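Local coordinates for protein nuclease NucT (Helicobacter pylori, PDB 6EHI) that is a nuclease with a PLD-like domain, folded as a mixed beta sheet with helices on both faces and present here as an assembly of two chains, at residues S22-I27 with A47-S52; V60-D65 with G78-Y83; C89-L94 with Q153-S158. The protein carries 1 engineered substitution. All blocks are in the same frame, centred on the assembly; numbering follows the deposited sequence.

Contact 1 (S22-I27 with A47-S52); sequences SLISGI and ARAIKS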
ATOM      1  N   SER A  22     -10.464  11.742   5.561  1.00 19.82           N
ATOM      2  CA  SER A  22      -9.660  11.389   6.725  1.00 18.37           C
ATOM      3  C   SER A  22      -8.223  11.899   6.557  1.00 17.88           C
ATOM      4  O   SER A  22      -7.587  12.394   7.492  1.00 21.32           O
ATOM      5  CB  SER A  22      -9.608   9.876   6.951  1.00 17.66           C
ATOM      6  OG  SER A  22      -8.882   9.477   8.121  1.00 18.22           O
ATOM      7  N   LEU A  23      -7.670  11.616   5.398  1.00 18.18           N
ATOM      8  CA  LEU A  23      -6.276  11.935   5.096  1.00 15.31           C
ATOM      9  C   LEU A  23      -6.130  13.467   5.077  1.00 17.89           C
ATOM     10  O   LEU A  23      -5.206  14.009   5.629  1.00 18.79           O
ATOM     11  CB  LEU A  23      -5.895  11.382   3.702  1.00 16.39           C
ATOM     12  CG  LEU A  23      -4.466  11.700   3.233  1.00 16.13           C
ATOM     13  CD1 LEU A  23      -3.506  11.179   4.279  1.00 16.85           C
ATOM     14  CD2 LEU A  23      -4.190  11.086   1.877  1.00 19.08           C
ATOM     15  N   ILE A  24      -7.011  14.128   4.344  1.00 18.58           N
ATOM     16  CA  ILE A  24      -6.977  15.581   4.213  1.00 20.00           C
ATOM     17  C   ILE A  24      -7.136  16.229   5.558  1.00 20.37           C
ATOM     18  O   ILE A  24      -6.365  17.124   5.866  1.00 20.48           O
ATOM     19  CB  ILE A  24      -7.945  16.066   3.156  1.00 20.40           C
ATOM     20  CG1 ILE A  24      -7.230  15.853   1.852  1.00 23.76           C
ATOM     21  CG2 ILE A  24      -8.283  17.556   3.309  1.00 21.05           C
ATOM     22  CD1 ILE A  24      -7.998  16.184   0.633  1.00 28.81           C
ATOM     23  N   SER A  25      -8.077  15.739   6.351  1.00 21.41           N
ATOM     24  CA  SER A  25      -8.243  16.258   7.701  1.00 22.08           C
ATOM     25  C   SER A  25      -7.025  16.006   8.620  1.00 21.16           C
ATOM     26  O   SER A  25      -6.596  16.872   9.390  1.00 23.93           O
ATOM     27  CB  SER A  25      -9.529  15.741   8.304  1.00 26.02           C
ATOM     28  OG  SER A  25      -9.576  16.035   9.661  1.00 30.32           O
ATOM     29  N   GLY A  26      -6.417  14.834   8.505  1.00 19.92           N
ATOM     30  CA  GLY A  26      -5.239  14.504   9.278  1.00 17.76           C
ATOM     31  C   GLY A  26      -4.102  15.466   8.981  1.00 19.24           C
ATOM     32  O   GLY A  26      -3.347  15.852   9.848  1.00 21.41           O
ATOM     33  N   ILE A  27      -3.917  15.798   7.719  1.00 17.32           N
ATOM     34  CA  ILE A  27      -2.811  16.714   7.308  1.00 16.73           C
ATOM     35  C   ILE A  27      -3.141  18.142   7.769  1.00 19.95           C
ATOM     36  O   ILE A  27      -2.274  18.814   8.316  1.00 20.03           O
ATOM     37  CB  ILE A  27      -2.602  16.705   5.762  1.00 16.49           C
ATOM     38  CG1 ILE A  27      -2.005  15.377   5.328  1.00 15.06           C
ATOM     39  CG2 ILE A  27      -1.798  17.901   5.276  1.00 20.36           C
ATOM     40  CD1 ILE A  27      -2.094  15.222   3.831  1.00 16.10           C
ATOM     41  N   ALA A  47      -2.394  18.429  -2.105  1.00 15.99           N
ATOM     42  CA  ALA A  47      -1.297  19.397  -2.123  1.00 15.56           C
ATOM     43  C   ALA A  47      -1.759  20.729  -1.483  1.00 16.27           C
ATOM     44  O   ALA A  47      -1.021  21.355  -0.741  1.00 16.18           O
ATOM     45  CB  ALA A  47      -0.755  19.635  -3.510  1.00 16.61           C
ATOM     46  N   ARG A  48      -2.965  21.159  -1.816  1.00 21.07           N
ATOM     47  CA  ARG A  48      -3.463  22.439  -1.234  1.00 21.26           C
ATOM     48  C   ARG A  48      -3.577  22.282   0.252  1.00 19.60           C
ATOM     49  O   ARG A  48      -3.289  23.192   0.959  1.00 22.95           O
ATOM     50  CB  ARG A  48      -4.760  22.906  -1.923  1.00 24.59           C
ATOM     51  CG  ARG A  48      -4.446  23.590  -3.223  1.00 30.65           C
ATOM     52  CD  ARG A  48      -5.636  24.376  -3.772  1.00 33.90           C
ATOM     53  NE  ARG A  48      -6.513  23.442  -4.480  1.00 39.36           N
ATOM     54  CZ  ARG A  48      -6.325  23.063  -5.746  1.00 39.54           C
ATOM     55  NH1 ARG A  48      -5.272  23.520  -6.436  1.00 39.34           N
ATOM     56  NH2 ARG A  48      -7.148  22.166  -6.296  1.00 44.90           N
ATOM     57  N   ALA A  49      -3.921  21.100   0.740  1.00 20.10           N
ATOM     58  CA  ALA A  49      -4.044  20.843   2.162  1.00 19.57           C
ATOM     59  C   ALA A  49      -2.697  20.924   2.857  1.00 19.16           C
ATOM     60  O   ALA A  49      -2.576  21.508   3.969  1.00 19.61           O
ATOM     61  CB  ALA A  49      -4.701  19.478   2.426  1.00 20.56           C
ATOM     62  N   ILE A  50      -1.653  20.414   2.198  1.00 17.65           N
ATOM     63  CA  ILE A  50      -0.272  20.602   2.646  1.00 16.61           C
ATOM     64  C   ILE A  50       0.147  22.077   2.713  1.00 18.95           C
ATOM     65  O   ILE A  50       0.613  22.529   3.779  1.00 18.63           O
ATOM     66  CB  ILE A  50       0.712  19.761   1.826  1.00 18.12           C
ATOM     67  CG1 ILE A  50       0.499  18.275   2.064  1.00 19.38           C
ATOM     68  CG2 ILE A  50       2.121  20.128   2.142  1.00 18.92           C
ATOM     69  CD1 ILE A  50       1.152  17.400   0.989  1.00 18.21           C
ATOM     70  N   LYS A  51      -0.085  22.817   1.626  1.00 17.22           N
ATOM     71  CA  LYS A  51       0.163  24.268   1.605  1.00 21.82           C
ATOM     72  C   LYS A  51      -0.552  24.978   2.770  1.00 20.07           C
ATOM     73  O   LYS A  51       0.012  25.850   3.458  1.00 21.18           O
ATOM     74  CB  LYS A  51      -0.256  24.891   0.262  1.00 25.83           C
ATOM     75  CG  LYS A  51       0.694  24.588  -0.882  1.00 27.25           C
ATOM     76  CD  LYS A  51       0.247  25.262  -2.174  1.00 31.90           C
ATOM     77  CE  LYS A  51       1.377  25.471  -3.188  1.00 39.00           C
ATOM     78  NZ  LYS A  51       1.260  26.791  -3.925  1.00 41.86           N
ATOM     79  N   SER A  52      -1.790  24.549   3.030  1.00 21.54           N
ATOM     80  CA  SER A  52      -2.635  25.190   4.024  1.00 21.41           C
ATOM     81  C   SER A  52      -2.007  25.013   5.412  1.00 22.43           C
ATOM     82  O   SER A  52      -1.897  25.930   6.189  1.00 22.86           O
ATOM     83  CB  SER A  52      -4.039  24.564   4.001  1.00 24.81           C
ATOM     84  OG  SER A  52      -4.873  25.236   4.938  1.00 34.79           O
TER
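Ile24 and Ile27, one turn apart, face Ala49 and Ile50 across two helical segments that run almost parallel, with a signed crossing angle of -17°. Their axes come within 9.3 Å at the closest approach. The backbones are nearest at Ile24 and Ala49, with 6.4 Å between the two CA atoms, while Ile27 lies opposite Ile50 in the same register. Helices 16-28 and 44-54 are separated in the chain by strand 33-38, and the second of them makes the beta-alpha-beta crossover from that strand to its parallel neighbour 59-65.

On helix 16-28 the touching is done by the CG2 branch methyls of Ile24 and Ile27; Ile50 answers with CG1 of its longer arm. In Ile27, whose ethyl arm is turned back beside the backbone N (chi1 -70°), the CG2 methyl is the group that reaches the other helix. It lies 4.0 Å from Ile50 CG1, the two side chains crossing obliquely, and it also rests against the main chain, with Ile27 CG2 3.9 Å from Ala49 O. One turn earlier, Ile24 CG2 meets the methyl of Ala49, 4.2 Å from its CB. Ala49 thus sits between the CG2 methyls of two isoleucines; its short side chain and that of Ile27 point toward the facing helix, whereas Ile24 and Ile50 reach it from the flank.

Around this core, Ile24 and Ile27 also pack on Ile46, Ile27 on Val53, and Ile50 on Phe41. Every contact between the two segments is van der Waals in kind, so the helices are joined by shape and by the removal of aliphatic surface from water, without a directional polar bond to fix their angle.

Contact 2 (V60-D65 with G78-Y83); sequences VQIIYD and GYLDKY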
ATOM      1  N   VAL A  60       6.721  20.480   7.021  1.00 20.36           N
ATOM      2  CA  VAL A  60       6.342  19.437   6.134  1.00 19.66           C
ATOM      3  C   VAL A  60       7.556  18.893   5.408  1.00 19.21           C
ATOM      4  O   VAL A  60       8.411  19.638   4.914  1.00 20.96           O
ATOM      5  CB  VAL A  60       5.340  19.971   5.130  1.00 20.95           C
ATOM      6  CG1 VAL A  60       4.938  18.885   4.189  1.00 19.70           C
ATOM      7  CG2 VAL A  60       4.152  20.540   5.854  1.00 21.68           C
ATOM      8  N   GLN A  61       7.664  17.581   5.350  1.00 16.00           N
ATOM      9  CA  GLN A  61       8.741  16.906   4.619  1.00 15.96           C
ATOM     10  C   GLN A  61       8.074  15.853   3.706  1.00 14.45           C
ATOM     11  O   GLN A  61       7.155  15.177   4.144  1.00 15.14           O
ATOM     12  CB  GLN A  61       9.635  16.201   5.589  1.00 17.47           C
ATOM     13  CG  GLN A  61      10.394  17.202   6.449  1.00 22.44           C
ATOM     14  CD  GLN A  61      11.164  16.562   7.585  1.00 27.04           C
ATOM     15  OE1 GLN A  61      10.632  15.693   8.292  1.00 32.48           O
ATOM     16  NE2 GLN A  61      12.454  16.938   7.728  1.00 25.98           N
ATOM     17  N   ILE A  62       8.459  15.829   2.451  1.00 14.95           N
ATOM     18  CA  ILE A  62       7.867  14.904   1.468  1.00 14.69           C
ATOM     19  C   ILE A  62       8.956  14.227   0.704  1.00 15.05           C
ATOM     20  O   ILE A  62       9.725  14.924   0.063  1.00 16.13           O
ATOM     21  CB  ILE A  62       6.976  15.690   0.507  1.00 15.12           C
ATOM     22  CG1 ILE A  62       6.071  16.649   1.287  1.00 16.57           C
ATOM     23  CG2 ILE A  62       6.128  14.717  -0.342  1.00 15.85           C
ATOM     24  CD1 ILE A  62       5.147  17.444   0.407  1.00 15.79           C
ATOM     25  N   ILE A  63       9.111  12.905   0.834  1.00 14.30           N
ATOM     26  CA  ILE A  63      10.002  12.060  -0.003  1.00 13.93           C
ATOM     27  C   ILE A  63       9.171  11.499  -1.155  1.00 14.17           C
ATOM     28  O   ILE A  63       8.178  10.792  -0.893  1.00 14.37           O
ATOM     29  CB  ILE A  63      10.624  10.899   0.812  1.00 15.22           C
ATOM     30  CG1 ILE A  63      11.277  11.438   2.099  1.00 16.80           C
ATOM     31  CG2 ILE A  63      11.487  10.080  -0.090  1.00 15.25           C
ATOM     32  CD1 ILE A  63      11.820  10.402   3.085  1.00 17.52           C
ATOM     33  N   TYR A  64       9.465  11.888  -2.407  1.00 13.11           N
ATOM     34  CA  TYR A  64       8.834  11.340  -3.611  1.00 13.67           C
ATOM     35  C   TYR A  64       9.667  10.254  -4.273  1.00 13.88           C
ATOM     36  O   TYR A  64      10.954  10.349  -4.333  1.00 14.03           O
ATOM     37  CB  TYR A  64       8.687  12.445  -4.594  1.00 14.17           C
ATOM     38  CG  TYR A  64       7.742  13.597  -4.348  1.00 15.91           C
ATOM     39  CD1 TYR A  64       8.056  14.671  -3.443  1.00 17.04           C
ATOM     40  CD2 TYR A  64       6.460  13.607  -4.946  1.00 15.83           C
ATOM     41  CE1 TYR A  64       7.202  15.741  -3.273  1.00 18.69           C
ATOM     42  CE2 TYR A  64       5.600  14.658  -4.739  1.00 17.31           C
ATOM     43  CZ  TYR A  64       5.959  15.720  -3.909  1.00 17.35           C
ATOM     44  OH  TYR A  64       5.090  16.764  -3.674  1.00 17.62           O
ATOM     45  N   ASP A  65       9.058   9.244  -4.889  1.00 13.48           N
ATOM     46  CA  ASP A  65       9.837   8.348  -5.775  1.00 14.40           C
ATOM     47  C   ASP A  65      10.626   9.139  -6.873  1.00 15.56           C
ATOM     48  O   ASP A  65      10.059  10.039  -7.531  1.00 15.35           O
ATOM     49  CB  ASP A  65       8.966   7.274  -6.425  1.00 13.46           C
ATOM     50  CG  ASP A  65       9.692   6.445  -7.466  1.00 12.75           C
ATOM     51  OD1 ASP A  65      10.456   5.597  -7.045  1.00 15.17           O
ATOM     52  OD2 ASP A  65       9.489   6.642  -8.720  1.00 15.65           O
ATOM     53  N   GLY A  78       6.969  20.062  -7.946  1.00 23.38           N
ATOM     54  CA  GLY A  78       7.240  21.424  -8.395  1.00 24.86           C
ATOM     55  C   GLY A  78       6.376  22.475  -7.739  1.00 28.44           C
ATOM     56  O   GLY A  78       6.852  23.509  -7.376  1.00 36.54           O
ATOM     57  N   TYR A  79       5.123  22.148  -7.515  1.00 26.48           N
ATOM     58  CA  TYR A  79       4.116  23.028  -6.903  1.00 25.59           C
ATOM     59  C   TYR A  79       4.479  23.244  -5.432  1.00 25.86           C
ATOM     60  O   TYR A  79       4.284  24.307  -4.925  1.00 26.22           O
ATOM     61  CB  TYR A  79       2.708  22.407  -7.184  1.00 30.83           C
ATOM     62  CG  TYR A  79       1.462  23.074  -6.617  1.00 37.15           C
ATOM     63  CD1 TYR A  79       1.031  24.337  -7.066  1.00 44.70           C
ATOM     64  CD2 TYR A  79       0.657  22.409  -5.679  1.00 46.47           C
ATOM     65  CE1 TYR A  79      -0.122  24.941  -6.554  1.00 46.26           C
ATOM     66  CE2 TYR A  79      -0.500  23.004  -5.176  1.00 50.20           C
ATOM     67  CZ  TYR A  79      -0.884  24.261  -5.616  1.00 48.68           C
ATOM     68  OH  TYR A  79      -2.026  24.817  -5.105  1.00 54.08           O
ATOM     69  N   LEU A  80       5.113  22.252  -4.761  1.00 23.82           N
ATOM     70  CA  LEU A  80       5.389  22.356  -3.358  1.00 22.92           C
ATOM     71  C   LEU A  80       6.832  22.664  -3.011  1.00 24.38           C
ATOM     72  O   LEU A  80       7.144  23.069  -1.875  1.00 26.32           O
ATOM     73  CB  LEU A  80       4.954  21.037  -2.668  1.00 22.57           C
ATOM     74  CG  LEU A  80       3.467  20.741  -2.664  1.00 20.31           C
ATOM     75  CD1 LEU A  80       3.263  19.381  -2.070  1.00 20.57           C
ATOM     76  CD2 LEU A  80       2.818  21.760  -1.744  1.00 22.15           C
ATOM     77  N   ASP A  81       7.722  22.526  -3.964  1.00 28.07           N
ATOM     78  CA  ASP A  81       9.165  22.596  -3.706  1.00 33.08           C
ATOM     79  C   ASP A  81       9.701  23.734  -2.790  1.00 37.94           C
ATOM     80  O   ASP A  81      10.309  23.496  -1.717  1.00 49.63           O
ATOM     81  CB  ASP A  81       9.890  22.635  -5.055  1.00 34.57           C
ATOM     82  CG  ASP A  81      11.399  22.833  -4.926  1.00 33.26           C
ATOM     83  OD1 ASP A  81      12.026  22.512  -3.887  1.00 31.67           O
ATOM     84  OD2 ASP A  81      11.985  23.308  -5.928  1.00 37.01           O
ATOM     85  N   LYS A  82       9.480  24.944  -3.211  1.00 34.36           N
ATOM     86  CA  LYS A  82      10.008  26.086  -2.460  1.00 35.91           C
ATOM     87  C   LYS A  82       8.965  26.697  -1.507  1.00 32.92           C
ATOM     88  O   LYS A  82       9.139  27.795  -1.017  1.00 33.18           O
ATOM     89  CB  LYS A  82      10.606  27.140  -3.429  1.00 39.84           C
ATOM     90  CG  LYS A  82      12.007  26.803  -3.964  1.00 44.11           C
ATOM     91  CD  LYS A  82      12.409  27.682  -5.158  1.00 47.39           C
ATOM     92  CE  LYS A  82      13.095  26.876  -6.241  1.00 48.27           C
ATOM     93  NZ  LYS A  82      14.340  26.252  -5.713  1.00 53.98           N
ATOM     94  N   TYR A  83       7.894  25.978  -1.201  1.00 28.32           N
ATOM     95  CA  TYR A  83       6.880  26.461  -0.286  1.00 27.45           C
ATOM     96  C   TYR A  83       7.431  26.619   1.118  1.00 25.36           C
ATOM     97  O   TYR A  83       8.247  25.837   1.555  1.00 25.89           O
ATOM     98  CB  TYR A  83       5.663  25.522  -0.314  1.00 26.23           C
ATOM     99  CG  TYR A  83       4.396  26.238   0.072  1.00 25.00           C
ATOM    100  CD1 TYR A  83       3.734  27.073  -0.866  1.00 26.11           C
ATOM    101  CD2 TYR A  83       3.875  26.103   1.353  1.00 21.86           C
ATOM    102  CE1 TYR A  83       2.582  27.755  -0.504  1.00 25.03           C
ATOM    103  CE2 TYR A  83       2.744  26.813   1.737  1.00 25.10           C
ATOM    104  CZ  TYR A  83       2.107  27.628   0.791  1.00 27.10           C
ATOM    105  OH  TYR A  83       0.977  28.278   1.171  1.00 27.76           O
TER
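Leu80 points its CD1 methyl at the ends of two side chains, Ile62 and Tyr64, and crosses each at about a right angle. The setting is the beta-alpha-beta connection between the parallel neighbours 59-65 and 86-91 of the PLD-like fold, in which the short helix 77-80 is laid over the sheet. Ile62 and Tyr64, two residues apart on the strand, both send their side chains to the face that this helix covers.

Ile62 arrives end on. Its CG1–CD1 bond is aimed almost straight at the leucine methyl, and Ile62 CD1 stops 3.7 Å from Leu80 CD1. Tyr64 comes with its ring pointing lengthwise, so that the leucine methyl lies beyond the phenol end, not over a ring face. On the other side Leu80 has CG beside its backbone N (chi1 -66°) and continues extended (chi2 175°), which carries the CD1 methyl down to the strand residues. The three groups form a small triangle, with Tyr64 OH and Ile62 CD1 4.1 Å apart.

The chain turns away directly after this point: Leu80 to Tyr83 make a type I beta turn, closed by the bond from Tyr83 N to Leu80 O. The other methyl of Leu80, CD2, packs on Lys51, so helix 77-80 lies beside helix 44-54 on the same face of the sheet.

The Tyr64 hydroxyl has its polar partner in Thr76 OG1, with which it is hydrogen-bonded just ahead of helix 77-80; its apolar neighbour is Leu80, whose CD1 lies 3.6 Å from Tyr64 OH, nearly continuing the line of the CZ–OH bond.

Contact 3 (C89-L94 with Q153-S158); sequences CLLKGL and QKMLES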
ATOM      1  N   CYS A  89      12.053  16.075  -1.570  1.00 16.01           N
ATOM      2  CA  CYS A  89      13.216  15.438  -2.076  1.00 17.61           C
ATOM      3  C   CYS A  89      12.831  14.126  -2.833  1.00 18.77           C
ATOM      4  O   CYS A  89      11.631  13.794  -2.879  1.00 14.99           O
ATOM      5  CB  CYS A  89      14.171  15.217  -0.891  1.00 20.14           C
ATOM      6  SG  CYS A  89      13.520  13.995   0.318  1.00 22.20           S
ATOM      7  N   LEU A  90      13.789  13.440  -3.417  1.00 15.11           N
ATOM      8  CA  LEU A  90      13.568  12.301  -4.294  1.00 16.68           C
ATOM      9  C   LEU A  90      14.337  11.122  -3.808  1.00 17.90           C
ATOM     10  O   LEU A  90      15.442  11.280  -3.312  1.00 18.90           O
ATOM     11  CB  LEU A  90      14.024  12.650  -5.704  1.00 16.96           C
ATOM     12  CG  LEU A  90      13.352  13.784  -6.435  1.00 18.68           C
ATOM     13  CD1 LEU A  90      14.149  14.342  -7.635  1.00 18.35           C
ATOM     14  CD2 LEU A  90      11.983  13.302  -6.854  1.00 17.58           C
ATOM     15  N   LEU A  91      13.806   9.903  -3.963  1.00 15.32           N
ATOM     16  CA  LEU A  91      14.446   8.738  -3.534  1.00 14.78           C
ATOM     17  C   LEU A  91      14.244   7.570  -4.458  1.00 15.83           C
ATOM     18  O   LEU A  91      13.102   7.322  -4.855  1.00 15.78           O
ATOM     19  CB  LEU A  91      13.997   8.457  -2.122  1.00 13.75           C
ATOM     20  CG  LEU A  91      14.545   7.271  -1.389  1.00 15.80           C
ATOM     21  CD1 LEU A  91      16.078   7.357  -1.224  1.00 16.84           C
ATOM     22  CD2 LEU A  91      13.856   7.180  -0.059  1.00 15.84           C
ATOM     23  N   LYS A  92      15.319   6.993  -4.985  1.00 15.32           N
ATOM     24  CA  LYS A  92      15.245   5.736  -5.729  1.00 17.64           C
ATOM     25  C   LYS A  92      15.532   4.557  -4.797  1.00 19.41           C
ATOM     26  O   LYS A  92      16.052   4.693  -3.737  1.00 17.79           O
ATOM     27  CB  LYS A  92      16.156   5.670  -7.019  1.00 24.04           C
ATOM     28  CG  LYS A  92      17.634   5.662  -6.788  1.00 30.48           C
ATOM     29  CD  LYS A  92      18.425   5.671  -8.131  1.00 34.58           C
ATOM     30  CE  LYS A  92      18.210   6.992  -8.891  1.00 40.81           C
ATOM     31  NZ  LYS A  92      19.223   7.476  -9.908  1.00 47.90           N
ATOM     32  N   GLY A  93      15.034   3.375  -5.180  1.00 18.89           N
ATOM     33  CA  GLY A  93      15.300   2.176  -4.443  1.00 18.26           C
ATOM     34  C   GLY A  93      16.713   1.662  -4.661  1.00 19.37           C
ATOM     35  O   GLY A  93      17.572   2.384  -5.219  1.00 21.42           O
ATOM     36  N   LEU A  94      16.920   0.416  -4.241  1.00 19.84           N
ATOM     37  CA  LEU A  94      18.233  -0.274  -4.230  1.00 19.92           C
ATOM     38  C   LEU A  94      18.544  -0.867  -5.582  1.00 21.04           C
ATOM     39  O   LEU A  94      17.690  -1.146  -6.406  1.00 19.49           O
ATOM     40  CB  LEU A  94      18.266  -1.362  -3.123  1.00 18.67           C
ATOM     41  CG  LEU A  94      17.938  -0.986  -1.660  1.00 21.31           C
ATOM     42  CD1 LEU A  94      18.098  -2.078  -0.652  1.00 21.50           C
ATOM     43  CD2 LEU A  94      18.732   0.185  -1.094  1.00 23.20           C
ATOM     44  N   GLN A 153      13.322   9.054   9.131  1.00 17.41           N
ATOM     45  CA  GLN A 153      14.614   9.782   9.268  1.00 19.60           C
ATOM     46  C   GLN A 153      15.754   9.175   8.538  1.00 18.47           C
ATOM     47  O   GLN A 153      16.512   9.907   7.882  1.00 22.22           O
ATOM     48  CB  GLN A 153      14.957   9.913  10.765  1.00 22.49           C
ATOM     49  CG  GLN A 153      13.992  10.834  11.503  1.00 24.81           C
ATOM     50  CD  GLN A 153      13.764  12.199  10.859  1.00 28.49           C
ATOM     51  OE1 GLN A 153      14.648  13.030  10.853  1.00 32.59           O
ATOM     52  NE2 GLN A 153      12.595  12.414  10.289  1.00 30.44           N
ATOM     53  N   LYS A 154      15.845   7.839   8.533  1.00 18.04           N
ATOM     54  CA  LYS A 154      16.854   7.133   7.749  1.00 20.02           C
ATOM     55  C   LYS A 154      16.621   7.325   6.241  1.00 20.80           C
ATOM     56  O   LYS A 154      17.543   7.631   5.493  1.00 18.12           O
ATOM     57  CB  LYS A 154      16.889   5.612   8.049  1.00 24.20           C
ATOM     58  CG  LYS A 154      17.495   5.248   9.412  1.00 29.76           C
ATOM     59  CD  LYS A 154      17.889   3.779   9.569  1.00 33.63           C
ATOM     60  CE  LYS A 154      18.574   3.108   8.382  1.00 35.28           C
ATOM     61  NZ  LYS A 154      20.059   3.147   8.318  1.00 37.75           N
ATOM     62  N   MET A 155      15.338   7.206   5.825  1.00 16.30           N
ATOM     63  CA  MET A 155      15.005   7.522   4.447  1.00 15.64           C
ATOM     64  C   MET A 155      15.432   8.949   4.055  1.00 16.32           C
ATOM     65  O   MET A 155      15.908   9.171   2.891  1.00 17.52           O
ATOM     66  CB  MET A 155      13.523   7.333   4.183  1.00 14.92           C
ATOM     67  CG  MET A 155      13.236   5.840   4.277  1.00 15.45           C
ATOM     68  SD  MET A 155      11.445   5.514   4.169  1.00 17.27           S
ATOM     69  CE  MET A 155      11.143   5.924   2.476  1.00 14.62           C
ATOM     70  N   LEU A 156      15.157   9.890   4.908  1.00 17.77           N
ATOM     71  CA  LEU A 156      15.413  11.304   4.635  1.00 19.88           C
ATOM     72  C   LEU A 156      16.884  11.539   4.395  1.00 22.74           C
ATOM     73  O   LEU A 156      17.285  12.372   3.565  1.00 24.09           O
ATOM     74  CB  LEU A 156      14.952  12.139   5.835  1.00 24.04           C
ATOM     75  CG  LEU A 156      14.345  13.504   5.576  1.00 30.54           C
ATOM     76  CD1 LEU A 156      13.395  13.643   4.405  1.00 29.09           C
ATOM     77  CD2 LEU A 156      13.660  13.931   6.901  1.00 36.05           C
ATOM     78  N   GLU A 157      17.730  10.779   5.077  1.00 25.54           N
ATOM     79  CA  GLU A 157      19.215  10.885   4.845  1.00 26.34           C
ATOM     80  C   GLU A 157      19.724  10.305   3.570  1.00 27.91           C
ATOM     81  O   GLU A 157      20.868  10.593   3.202  1.00 27.23           O
ATOM     82  CB  GLU A 157      20.046  10.254   5.974  1.00 40.23           C
ATOM     83  CG  GLU A 157      20.284  11.053   7.245  1.00 48.05           C
ATOM     84  CD  GLU A 157      20.599  10.149   8.444  1.00 52.60           C
ATOM     85  OE1 GLU A 157      21.420   9.206   8.308  1.00 55.23           O
ATOM     86  OE2 GLU A 157      20.038  10.395   9.530  1.00 58.17           O
ATOM     87  N   SER A 158      18.945   9.425   2.902  1.00 19.96           N
ATOM     88  CA  SER A 158      19.277   8.937   1.582  1.00 18.99           C
ATOM     89  C   SER A 158      18.673   9.692   0.405  1.00 16.68           C
ATOM     90  O   SER A 158      19.073   9.438  -0.708  1.00 18.38           O
ATOM     91  CB  SER A 158      18.926   7.430   1.503  1.00 21.39           C
ATOM     92  OG  SER A 158      19.419   6.728   2.664  1.00 23.22           O
TER
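Leu91, extended from the strand with CG opposite the backbone N (chi1 -179°), spreads its two methyls against the helix, and the bend of Met155 at chi3 (70°) swings a terminal methyl round to meet one of them. Leu91 CD2 lies 3.9 Å from Met155 CE, the two side chains crossing at about a right angle. The other methyl packs on Ser158, with Leu91 CD1 3.7 Å from Ser158 O and 3.9 Å from Ser158 CB. Two residues earlier, Cys89 SG stands between its own backbone N and carbonyl carbon and touches Leu156 CD1 at 4.1 Å.

Strand 86-91 runs across the helix, their segment axes making 96° and approaching to 8.6 Å. Ile63 of the neighbouring strand fills in beneath, against Cys89, Leu91 and Met155. The second subunit covers part of the site, Tyr133 of that chain packing on Leu91 and its Tyr14 on Met155.

Cys89 is also joined to Cys159 by a disulfide. The apolar seam between strand and helix is therefore backed by a covalent tie just past Ser158, which limits how far the two elements can separate.

In the fold
Contacts 1 and 2 have centres about 13 Å apart and share a surface: Lys51 CG of helix 44-54 lies 3.6 Å from Leu80 CD2, and the Lys51 ammonium makes a cation-pi interaction with Tyr79. Contact 3 lies about 13 Å from contact 2, centre to centre, across the sheet. Strand 59-65 joins them, Ile62 and Tyr64 facing helix 77-80 while Ile63 faces helix 142-158. Probable backbone hydrogen bonds pair this strand with 86-91, Tyr64 N lying 2.9 Å from Cys89 O. Contacts 1 and 3, with centres about 23 Å apart, do not touch and lie on opposite sides of the chain's centre; of the three, contact 3 alone meets the second subunit.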